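Local coordinates for 165aa long hypothetical protein (Pyrococcus horikoshii, PDB 2DC4) that is of unknown function but, as a CYTH-domain protein, probably binds a triphosphate-bearing compound inside its closed antiparallel barrel, at residues E4-V9 / G121-I126; K65-F70 / P156-E161; V98-W103 / E113-E118. All blocks are in the same frame, centred on the assembly; numbering follows the deposited sequence.

Interaction 1 of 3, residues E4-V9 / G121-I126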
loop_
_atom_site.group_PDB
_atom_site.type_symbol
_atom_site.label_atom_id
_atom_site.label_comp_id
_atom_site.label_asym_id
_atom_site.label_seq_id
_atom_site.Cartn_x
_atom_site.Cartn_y
_atom_site.Cartn_z
ATOM N N GLU A 4 -14.944 -7.185 -18.550
ATOM C CA GLU A 4 -14.373 -6.442 -19.655
ATOM C C GLU A 4 -13.867 -7.318 -20.788
ATOM O O GLU A 4 -13.450 -8.454 -20.574
ATOM C CB GLU A 4 -13.229 -5.569 -19.145
ATOM C CG GLU A 4 -12.210 -6.320 -18.308
ATOM C CD GLU A 4 -11.016 -5.462 -17.939
ATOM O OE1 GLU A 4 -11.225 -4.314 -17.495
ATOM O OE2 GLU A 4 -9.871 -5.939 -18.085
ATOM N N VAL A 5 -13.923 -6.777 -21.999
ATOM C CA VAL A 5 -13.437 -7.475 -23.178
ATOM C C VAL A 5 -12.416 -6.554 -23.834
ATOM O O VAL A 5 -12.647 -5.352 -23.971
ATOM C CB VAL A 5 -14.571 -7.773 -24.172
ATOM C CG1 VAL A 5 -14.029 -8.551 -25.361
ATOM C CG2 VAL A 5 -15.664 -8.571 -23.472
ATOM N N LYS A 6 -11.289 -7.129 -24.230
ATOM C CA LYS A 6 -10.205 -6.379 -24.852
ATOM C C LYS A 6 -10.178 -6.650 -26.351
ATOM O O LYS A 6 -10.379 -7.786 -26.781
ATOM C CB LYS A 6 -8.868 -6.801 -24.235
ATOM C CG LYS A 6 -7.660 -6.013 -24.735
ATOM C CD LYS A 6 -6.355 -6.576 -24.171
ATOM C CE LYS A 6 -6.335 -6.536 -22.653
ATOM N NZ LYS A 6 -5.065 -7.099 -22.110
ATOM N N PHE A 7 -9.922 -5.607 -27.134
ATOM C CA PHE A 7 -9.859 -5.727 -28.590
ATOM C C PHE A 7 -8.581 -5.121 -29.155
ATOM O O PHE A 7 -8.113 -4.081 -28.690
ATOM C CB PHE A 7 -11.047 -5.016 -29.252
ATOM C CG PHE A 7 -12.391 -5.526 -28.814
ATOM C CD1 PHE A 7 -12.968 -5.080 -27.628
ATOM C CD2 PHE A 7 -13.085 -6.443 -29.593
ATOM C CE1 PHE A 7 -14.220 -5.538 -27.224
ATOM C CE2 PHE A 7 -14.341 -6.908 -29.200
ATOM C CZ PHE A 7 -14.910 -6.455 -28.013
ATOM N N ARG A 8 -8.019 -5.772 -30.171
ATOM C CA ARG A 8 -6.824 -5.248 -30.823
ATOM C C ARG A 8 -7.432 -4.287 -31.838
ATOM O O ARG A 8 -8.311 -4.671 -32.614
ATOM C CB ARG A 8 -6.060 -6.380 -31.519
ATOM C CG ARG A 8 -4.552 -6.236 -31.486
ATOM C CD ARG A 8 -3.884 -7.601 -31.635
ATOM N NE ARG A 8 -2.551 -7.605 -31.045
ATOM C CZ ARG A 8 -2.034 -8.634 -30.386
ATOM N NH1 ARG A 8 -2.737 -9.743 -30.235
ATOM N NH2 ARG A 8 -0.825 -8.552 -29.859
ATOM N N VAL A 9 -6.988 -3.037 -31.835
ATOM C CA VAL A 9 -7.586 -2.051 -32.724
ATOM C C VAL A 9 -6.621 -1.082 -33.381
ATOM O O VAL A 9 -5.436 -1.040 -33.053
ATOM C CB VAL A 9 -8.578 -1.165 -31.953
ATOM C CG1 VAL A 9 -9.631 -2.009 -31.270
ATOM C CG2 VAL A 9 -7.809 -0.325 -30.932
ATOM N N GLY A 121 1.250 -2.685 -28.653
ATOM C CA GLY A 121 0.348 -2.207 -29.687
ATOM C C GLY A 121 -0.830 -1.432 -29.125
ATOM O O GLY A 121 -0.799 -1.011 -27.969
ATOM N N ASP A 122 -1.873 -1.253 -29.932
ATOM C CA ASP A 122 -3.049 -0.509 -29.485
ATOM C C ASP A 122 -4.224 -1.431 -29.186
ATOM O O ASP A 122 -4.565 -2.310 -29.977
ATOM C CB ASP A 122 -3.439 0.533 -30.533
ATOM C CG ASP A 122 -2.309 1.505 -30.827
ATOM O OD1 ASP A 122 -1.666 1.973 -29.867
ATOM O OD2 ASP A 122 -2.065 1.807 -32.015
ATOM N N PHE A 123 -4.849 -1.217 -28.033
ATOM C CA PHE A 123 -5.964 -2.049 -27.614
ATOM C C PHE A 123 -7.076 -1.209 -27.026
ATOM O O PHE A 123 -6.840 -0.114 -26.517
ATOM C CB PHE A 123 -5.512 -3.056 -26.551
ATOM C CG PHE A 123 -4.380 -3.942 -26.991
ATOM C CD1 PHE A 123 -3.067 -3.485 -26.962
ATOM C CD2 PHE A 123 -4.635 -5.228 -27.450
ATOM C CE1 PHE A 123 -2.023 -4.304 -27.387
ATOM C CE2 PHE A 123 -3.602 -6.051 -27.877
ATOM C CZ PHE A 123 -2.297 -5.592 -27.847
ATOM N N LEU A 124 -8.292 -1.733 -27.108
ATOM C CA LEU A 124 -9.444 -1.051 -26.538
ATOM C C LEU A 124 -10.071 -2.010 -25.552
ATOM O O LEU A 124 -10.388 -3.145 -25.902
ATOM C CB LEU A 124 -10.491 -0.702 -27.604
ATOM C CG LEU A 124 -11.838 -0.246 -27.007
ATOM C CD1 LEU A 124 -11.681 1.129 -26.373
ATOM C CD2 LEU A 124 -12.918 -0.212 -28.085
ATOM N N ASP A 125 -10.223 -1.573 -24.307
ATOM C CA ASP A 125 -10.875 -2.400 -23.313
ATOM C C ASP A 125 -12.261 -1.796 -23.142
ATOM O O ASP A 125 -12.395 -0.585 -22.959
ATOM C CB ASP A 125 -10.139 -2.348 -21.969
ATOM C CG ASP A 125 -8.923 -3.247 -21.934
ATOM O OD1 ASP A 125 -9.074 -4.457 -22.208
ATOM O OD2 ASP A 125 -7.819 -2.757 -21.622
ATOM N N ILE A 126 -13.290 -2.625 -23.246
ATOM C CA ILE A 126 -14.650 -2.145 -23.045
ATOM C C ILE A 126 -15.076 -2.776 -21.729
ATOM O O ILE A 126 -15.155 -4.003 -21.604
ATOM C CB ILE A 126 -15.607 -2.583 -24.175
ATOM C CG1 ILE A 126 -15.085 -2.083 -25.527
ATOM C CG2 ILE A 126 -17.009 -2.021 -23.905
ATOM C CD1 ILE A 126 -16.025 -2.391 -26.700
#
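Arg-8 and Phe-123 run side by side from a non-hydrogen-bonded position of two antiparallel strands, and their flat ends meet at a slant of 51° between planes. Phe-123 CE2 lies over the rim of one guanidinium face, 3.7 Å from Arg-8 NE, while Arg-8 NH2 comes level with the edge of the ring and Arg-8 NH1 forms a salt bridge with Glu-155. Lys-6, with CG anti to the backbone N (chi1 -176°), places its methylenes between Phe-123 and Asp-125: Lys-6 CD approaches Phe-123 CD2 at 3.9 Å, and Lys-6 CB touches Asp-125 OD1 at 3.1 Å. A bend at chi3 (-60°) turns Lys-6 NZ onto the carbonyl of Lys-157, and Asp-125 OD2 is held by the Tyr-159 hydroxyl. An alanine in place of Phe-123 would probably leave the stems of Arg-8 and Lys-6 without the surface they lie against. Glu-2, Glu-4 and Lys-6 match the EXEXK signature of the CYTH family, whose tunnel probably receives a triphosphate. On the reverse face, Phe-7 CE1 rests 3.7 Å from Ile-126 CD1. Five backbone hydrogen bonds, including Leu-124 N to Phe-7 O at 2.8 Å, join these first and last strands and so close the barrel. Helix 133-146 packs over Val-5, Phe-7 and Ile-126, helix 11-21 over Val-9 and Leu-124, and strand 110-117 flanks 121-126.

Interaction 2 of 3, residues K65-F70 / P156-E161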
loop_
_atom_site.group_PDB
_atom_site.type_symbol
_atom_site.label_atom_id
_atom_site.label_comp_id
_atom_site.label_asym_id
_atom_site.label_seq_id
_atom_site.Cartn_x
_atom_site.Cartn_y
_atom_site.Cartn_z
ATOM N N LYS A 65 -11.865 -18.200 -18.003
ATOM C CA LYS A 65 -10.760 -18.610 -18.863
ATOM C C LYS A 65 -10.569 -17.726 -20.097
ATOM O O LYS A 65 -9.691 -17.985 -20.921
ATOM C CB LYS A 65 -10.931 -20.074 -19.286
ATOM C CG LYS A 65 -10.857 -21.070 -18.130
ATOM C CD LYS A 65 -9.534 -20.965 -17.377
ATOM C CE LYS A 65 -9.436 -22.008 -16.270
ATOM N NZ LYS A 65 -10.514 -21.867 -15.251
ATOM N N ARG A 66 -11.384 -16.684 -20.219
ATOM C CA ARG A 66 -11.275 -15.764 -21.347
ATOM C C ARG A 66 -10.658 -14.451 -20.880
ATOM O O ARG A 66 -10.535 -13.505 -21.656
ATOM C CB ARG A 66 -12.652 -15.483 -21.948
ATOM C CG ARG A 66 -13.408 -16.717 -22.416
ATOM C CD ARG A 66 -14.771 -16.337 -22.979
ATOM N NE ARG A 66 -14.671 -15.647 -24.262
ATOM C CZ ARG A 66 -14.222 -16.210 -25.381
ATOM N NH1 ARG A 66 -13.828 -17.478 -25.377
ATOM N NH2 ARG A 66 -14.171 -15.510 -26.507
ATOM N N ASN A 67 -10.272 -14.400 -19.607
ATOM C CA ASN A 67 -9.686 -13.190 -19.037
ATOM C C ASN A 67 -10.668 -12.025 -19.169
ATOM O O ASN A 67 -10.268 -10.897 -19.451
ATOM C CB ASN A 67 -8.373 -12.848 -19.753
ATOM C CG ASN A 67 -7.243 -13.793 -19.392
ATOM O OD1 ASN A 67 -7.326 -14.533 -18.407
ATOM N ND2 ASN A 67 -6.185 -13.788 -20.195
ATOM N N GLU A 68 -11.949 -12.301 -18.949
ATOM C CA GLU A 68 -12.985 -11.280 -19.058
ATOM C C GLU A 68 -13.674 -10.940 -17.741
ATOM O O GLU A 68 -14.406 -9.956 -17.658
ATOM C CB GLU A 68 -14.036 -11.720 -20.086
ATOM C CG GLU A 68 -13.561 -11.618 -21.529
ATOM C CD GLU A 68 -14.532 -12.242 -22.521
ATOM O OE1 GLU A 68 -15.723 -12.399 -22.185
ATOM O OE2 GLU A 68 -14.098 -12.562 -23.647
ATOM N N GLU A 69 -13.439 -11.751 -16.716
ATOM C CA GLU A 69 -14.053 -11.519 -15.412
ATOM C C GLU A 69 -12.953 -11.514 -14.363
ATOM O O GLU A 69 -12.127 -12.423 -14.330
ATOM C CB GLU A 69 -15.066 -12.625 -15.101
ATOM C CG GLU A 69 -16.039 -12.903 -16.236
ATOM C CD GLU A 69 -17.055 -13.976 -15.883
ATOM O OE1 GLU A 69 -16.693 -14.915 -15.143
ATOM O OE2 GLU A 69 -18.208 -13.884 -16.354
ATOM N N PHE A 70 -12.935 -10.489 -13.516
ATOM C CA PHE A 70 -11.903 -10.387 -12.487
ATOM C C PHE A 70 -12.419 -9.871 -11.156
ATOM O O PHE A 70 -13.419 -9.166 -11.088
ATOM C CB PHE A 70 -10.787 -9.402 -12.887
ATOM C CG PHE A 70 -10.266 -9.558 -14.283
ATOM C CD1 PHE A 70 -11.047 -9.213 -15.381
ATOM C CD2 PHE A 70 -8.962 -9.993 -14.500
ATOM C CE1 PHE A 70 -10.537 -9.295 -16.670
ATOM C CE2 PHE A 70 -8.443 -10.079 -15.788
ATOM C CZ PHE A 70 -9.232 -9.728 -16.875
ATOM N N PRO A 156 -7.450 -12.072 -25.828
ATOM C CA PRO A 156 -7.589 -12.655 -24.490
ATOM C C PRO A 156 -6.416 -12.389 -23.545
ATOM O O PRO A 156 -6.602 -12.249 -22.337
ATOM C CB PRO A 156 -7.744 -14.153 -24.773
ATOM C CG PRO A 156 -8.089 -14.230 -26.241
ATOM C CD PRO A 156 -7.277 -13.127 -26.835
ATOM N N LYS A 157 -5.211 -12.321 -24.097
ATOM C CA LYS A 157 -4.022 -12.117 -23.279
ATOM C C LYS A 157 -4.004 -10.836 -22.455
ATOM O O LYS A 157 -4.520 -9.800 -22.871
ATOM C CB LYS A 157 -2.769 -12.166 -24.154
ATOM C CG LYS A 157 -2.479 -13.533 -24.760
ATOM C CD LYS A 157 -1.173 -13.509 -25.547
ATOM C CE LYS A 157 -0.778 -14.899 -26.016
ATOM N NZ LYS A 157 0.538 -14.891 -26.720
ATOM N N LEU A 158 -3.397 -10.926 -21.277
ATOM C CA LEU A 158 -3.269 -9.781 -20.383
ATOM C C LEU A 158 -2.124 -8.916 -20.900
ATOM O O LEU A 158 -1.248 -9.402 -21.606
ATOM C CB LEU A 158 -2.947 -10.263 -18.968
ATOM C CG LEU A 158 -3.908 -11.304 -18.395
ATOM C CD1 LEU A 158 -3.372 -11.819 -17.063
ATOM C CD2 LEU A 158 -5.288 -10.686 -18.226
ATOM N N TYR A 159 -2.125 -7.638 -20.542
ATOM C CA TYR A 159 -1.073 -6.742 -20.992
ATOM C C TYR A 159 0.315 -7.202 -20.574
ATOM O O TYR A 159 1.273 -7.039 -21.325
ATOM C CB TYR A 159 -1.335 -5.322 -20.481
ATOM C CG TYR A 159 -2.466 -4.641 -21.212
ATOM C CD1 TYR A 159 -3.505 -4.023 -20.518
ATOM C CD2 TYR A 159 -2.511 -4.637 -22.607
ATOM C CE1 TYR A 159 -4.573 -3.423 -21.203
ATOM C CE2 TYR A 159 -3.563 -4.043 -23.294
ATOM C CZ TYR A 159 -4.591 -3.441 -22.587
ATOM O OH TYR A 159 -5.647 -2.881 -23.275
ATOM N N ILE A 160 0.429 -7.781 -19.384
ATOM C CA ILE A 160 1.730 -8.244 -18.919
ATOM C C ILE A 160 2.220 -9.424 -19.775
ATOM O O ILE A 160 3.421 -9.679 -19.867
ATOM C CB ILE A 160 1.679 -8.608 -17.399
ATOM C CG1 ILE A 160 3.084 -8.944 -16.885
ATOM C CG2 ILE A 160 0.712 -9.762 -17.162
ATOM C CD1 ILE A 160 4.097 -7.814 -17.053
ATOM N N GLU A 161 1.291 -10.123 -20.427
ATOM C CA GLU A 161 1.649 -11.247 -21.298
ATOM C C GLU A 161 1.891 -10.768 -22.738
ATOM O O GLU A 161 2.552 -11.445 -23.525
ATOM C CB GLU A 161 0.532 -12.302 -21.316
ATOM C CG GLU A 161 0.109 -12.837 -19.950
ATOM C CD GLU A 161 -1.019 -13.863 -20.036
ATOM O OE1 GLU A 161 -2.065 -13.572 -20.666
ATOM O OE2 GLU A 161 -0.862 -14.965 -19.463
#
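Pro-156 offers its carbonyl to the side-chain amide of Asn-67, tying the turn before strand 69-76 to the chain that enters helix 159-162, which packs against the inner, polar-lined face of the CYTH barrel. The helix start is an N-cap at Leu-158 with half of a capping box, supplied by Glu-161. The bond at Pro-156 is short, Asn-67 ND2 to Pro-156 O at 2.7 Å, and fairly straight at the hydrogen (163°). Its two ends are unlike: the oxygen lies in the amide plane of Asn-67, whereas the donor stands well above the Pro-156 carbonyl plane. Asn-67 itself has a left-handed backbone, a conformation asparagine tolerates well, and its CG is anti to its own carbonyl carbon (chi1 -73°), which points the amide at the 156-161 segment. Nearby, Arg-66 NE bridges to Glu-68 OE2 within the same turn at 3.2 Å.

Lys-157 sets off away from the turn at its CB. Leu-158 then takes the N-cap position. Its side chain lies at about a right angle to that of Asn-67, with Leu-158 CD2 3.8 Å from Asn-67 ND2, and the same methyl meets the edge of the Phe-70 ring, 4.0 Å from Phe-70 CE2. One branch therefore touches both an amide and an aromatic rim. Tyr-159 opens the helix and turns to other partners, its hydroxyl bonding Asn-115, while Ile-160 packs on Val-98.

Glu-161, at the third helical position, completes the cap. Its backbone N bonds Leu-158 O, and its carboxylate reaches back to the N-cap amide, the half of the box that needs no polar N-cap side chain. That return bond, from Leu-158 N to Glu-161 OE1, measures 3.0 Å and meets the oxygen on its anti side.

Interaction 3 of 3, residues V98-W103 / E113-E118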
loop_
_atom_site.group_PDB
_atom_site.type_symbol
_atom_site.label_atom_id
_atom_site.label_comp_id
_atom_site.label_asym_id
_atom_site.label_seq_id
_atom_site.Cartn_x
_atom_site.Cartn_y
_atom_site.Cartn_z
ATOM N N VAL A 98 4.676 -2.649 -17.572
ATOM C CA VAL A 98 3.807 -2.268 -18.678
ATOM C C VAL A 98 3.648 -0.759 -18.681
ATOM O O VAL A 98 3.258 -0.169 -17.673
ATOM C CB VAL A 98 2.401 -2.902 -18.561
ATOM C CG1 VAL A 98 1.517 -2.409 -19.707
ATOM C CG2 VAL A 98 2.499 -4.422 -18.580
ATOM N N LYS A 99 3.951 -0.138 -19.815
ATOM C CA LYS A 99 3.830 1.304 -19.949
ATOM C C LYS A 99 2.817 1.601 -21.037
ATOM O O LYS A 99 2.904 1.063 -22.143
ATOM C CB LYS A 99 5.177 1.924 -20.314
ATOM C CG LYS A 99 6.250 1.727 -19.252
ATOM C CD LYS A 99 7.564 2.383 -19.657
ATOM C CE LYS A 99 7.420 3.893 -19.793
ATOM N NZ LYS A 99 6.984 4.531 -18.518
ATOM N N LYS A 100 1.852 2.455 -20.735
ATOM C CA LYS A 100 0.846 2.766 -21.734
ATOM C C LYS A 100 0.267 4.157 -21.566
ATOM O O LYS A 100 0.388 4.773 -20.507
ATOM C CB LYS A 100 -0.290 1.745 -21.653
ATOM C CG LYS A 100 -1.231 1.987 -20.477
ATOM C CD LYS A 100 -2.443 1.063 -20.523
ATOM C CE LYS A 100 -2.178 -0.276 -19.847
ATOM N NZ LYS A 100 -2.128 -0.141 -18.356
ATOM N N ARG A 101 -0.351 4.651 -22.632
ATOM C CA ARG A 101 -1.013 5.943 -22.602
ATOM C C ARG A 101 -2.475 5.558 -22.812
ATOM O O ARG A 101 -2.831 4.990 -23.842
ATOM C CB ARG A 101 -0.512 6.829 -23.738
ATOM C CG ARG A 101 -0.783 8.301 -23.534
ATOM C CD ARG A 101 0.391 9.136 -24.036
ATOM N NE ARG A 101 0.305 10.529 -23.609
ATOM C CZ ARG A 101 -0.492 11.437 -24.164
ATOM N NH1 ARG A 101 -1.278 11.103 -25.177
ATOM N NH2 ARG A 101 -0.498 12.682 -23.707
ATOM N N ARG A 102 -3.315 5.851 -21.822
ATOM C CA ARG A 102 -4.726 5.485 -21.879
ATOM C C ARG A 102 -5.695 6.650 -22.048
ATOM O O ARG A 102 -5.637 7.640 -21.314
ATOM C CB ARG A 102 -5.089 4.702 -20.612
ATOM C CG ARG A 102 -6.570 4.356 -20.469
ATOM C CD ARG A 102 -6.817 3.562 -19.188
ATOM N NE ARG A 102 -6.273 2.209 -19.276
ATOM C CZ ARG A 102 -6.254 1.334 -18.274
ATOM N NH1 ARG A 102 -6.750 1.661 -17.088
ATOM N NH2 ARG A 102 -5.737 0.126 -18.457
ATOM N N TRP A 103 -6.578 6.520 -23.038
ATOM C CA TRP A 103 -7.619 7.498 -23.329
ATOM C C TRP A 103 -8.888 6.906 -22.724
ATOM O O TRP A 103 -9.303 5.810 -23.101
ATOM C CB TRP A 103 -7.803 7.640 -24.840
ATOM C CG TRP A 103 -6.920 8.657 -25.471
ATOM C CD1 TRP A 103 -7.280 9.907 -25.888
ATOM C CD2 TRP A 103 -5.533 8.518 -25.769
ATOM N NE1 TRP A 103 -6.201 10.552 -26.430
ATOM C CE2 TRP A 103 -5.111 9.723 -26.370
ATOM C CE3 TRP A 103 -4.598 7.491 -25.589
ATOM C CZ2 TRP A 103 -3.799 9.932 -26.793
ATOM C CZ3 TRP A 103 -3.288 7.697 -26.011
ATOM C CH2 TRP A 103 -2.903 8.909 -26.606
ATOM N N GLU A 113 -11.529 2.149 -22.538
ATOM C CA GLU A 113 -10.143 2.459 -22.212
ATOM C C GLU A 113 -9.355 2.152 -23.475
ATOM O O GLU A 113 -9.126 0.989 -23.800
ATOM C CB GLU A 113 -9.634 1.600 -21.051
ATOM C CG GLU A 113 -10.496 1.684 -19.787
ATOM C CD GLU A 113 -9.889 0.955 -18.604
ATOM O OE1 GLU A 113 -9.375 -0.169 -18.783
ATOM O OE2 GLU A 113 -9.941 1.505 -17.486
ATOM N N LEU A 114 -8.968 3.202 -24.193
ATOM C CA LEU A 114 -8.206 3.053 -25.432
ATOM C C LEU A 114 -6.746 3.170 -25.050
ATOM O O LEU A 114 -6.276 4.246 -24.678
ATOM C CB LEU A 114 -8.603 4.148 -26.425
ATOM C CG LEU A 114 -7.955 4.101 -27.809
ATOM C CD1 LEU A 114 -8.087 2.695 -28.393
ATOM C CD2 LEU A 114 -8.625 5.129 -28.712
ATOM N N ASN A 115 -6.032 2.055 -25.157
ATOM C CA ASN A 115 -4.637 1.998 -24.753
ATOM C C ASN A 115 -3.587 1.886 -25.838
ATOM O O ASN A 115 -3.687 1.036 -26.721
ATOM C CB ASN A 115 -4.434 0.815 -23.814
ATOM C CG ASN A 115 -5.360 0.854 -22.628
ATOM O OD1 ASN A 115 -5.330 1.797 -21.842
ATOM N ND2 ASN A 115 -6.194 -0.172 -22.491
ATOM N N ARG A 116 -2.569 2.739 -25.752
ATOM C CA ARG A 116 -1.445 2.666 -26.678
ATOM C C ARG A 116 -0.364 2.099 -25.763
ATOM O O ARG A 116 0.231 2.820 -24.963
ATOM C CB ARG A 116 -1.075 4.054 -27.201
ATOM C CG ARG A 116 -2.259 4.776 -27.817
ATOM C CD ARG A 116 -1.854 5.687 -28.955
ATOM N NE ARG A 116 -1.561 4.931 -30.167
ATOM C CZ ARG A 116 -1.231 5.485 -31.329
ATOM N NH1 ARG A 116 -1.145 6.804 -31.432
ATOM N NH2 ARG A 116 -1.012 4.721 -32.390
ATOM N N VAL A 117 -0.143 0.794 -25.877
ATOM C CA VAL A 117 0.788 0.060 -25.001
ATOM C C VAL A 117 2.182 -0.109 -25.610
ATOM O O VAL A 117 2.376 -0.705 -26.669
ATOM C CB VAL A 117 0.216 -1.330 -24.712
ATOM C CG1 VAL A 117 1.096 -2.024 -23.672
ATOM C CG2 VAL A 117 -1.195 -1.225 -24.182
ATOM N N GLU A 118 3.186 0.468 -24.901
ATOM C CA GLU A 118 4.576 0.312 -25.326
ATOM C C GLU A 118 4.950 -1.179 -25.505
ATOM O O GLU A 118 4.639 -2.033 -24.681
ATOM C CB GLU A 118 5.493 1.004 -24.290
ATOM C CG GLU A 118 5.475 2.541 -24.409
ATOM C CD GLU A 118 6.584 3.173 -23.575
ATOM O OE1 GLU A 118 6.393 4.288 -23.101
ATOM O OE2 GLU A 118 7.671 2.596 -23.483
HETATM O O HOH W 1 5.108 -1.454 -21.979
#
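The guanidinium of Arg-102 carries the Glu-113 carboxylate stacked over one face, with Asn-115 at its edge. Glu-113 OE1 sits above the centre of the group, 3.5 Å from Arg-102 CZ, and the two planes differ by only 27°. The salt bridge from Arg-102 NH1 to Glu-113 OE2 (3.2 Å) is therefore purely one of charge, since no N-H aims at the oxygen. In contrast, Arg-102 NE drives straight at a lone pair of Asn-115 OD1 at 2.8 Å, within both planes. A bend at chi3 (-71°) brings the guanidinium round to these two partners. The same oxygen, Asn-115 OD1, also abuts Lys-100 CD at 3.3 Å.

On the other face of the hairpin, the Leu-114 carbonyl lies at the edge of the Trp-103 ring, and the aliphatic part of Arg-116 passes the indole, Arg-116 CG to Trp-103 CZ3 at 3.6 Å. Arg-116 NE continues to Asp-122. Main-chain bonds zip the strands together, and a water links Lys-99 N to Glu-118 O.

Strand 24-36 flanks 98-103 and strand 121-128 flanks 113-118; helix 11-21 packs against Trp-103 and Leu-114, and helix 159-162 against Val-98 and Val-117.

Interactions 1 and 3 are partly buried pairings of neighbouring strands in one barrel, and strands 110-117 and 121-128 join them directly; interaction 2 is a smaller surface contact between a turn and a helix start. Chain topology separates them too: the hairpin of interaction 3 is local and nested within the loops closed by the other two, whereas interaction 1 unites distant ends of the sheet. Interaction 1 has an apolar face of Val-5, Phe-7, Leu-124 and Ile-126, whereas interaction 3 mixes arginines with Trp-103 and Leu-114; interaction 2 relies on one hydrogen bond from a side-chain amide and a leucine. Tyr-159 of interaction 2 touches both strand pairings.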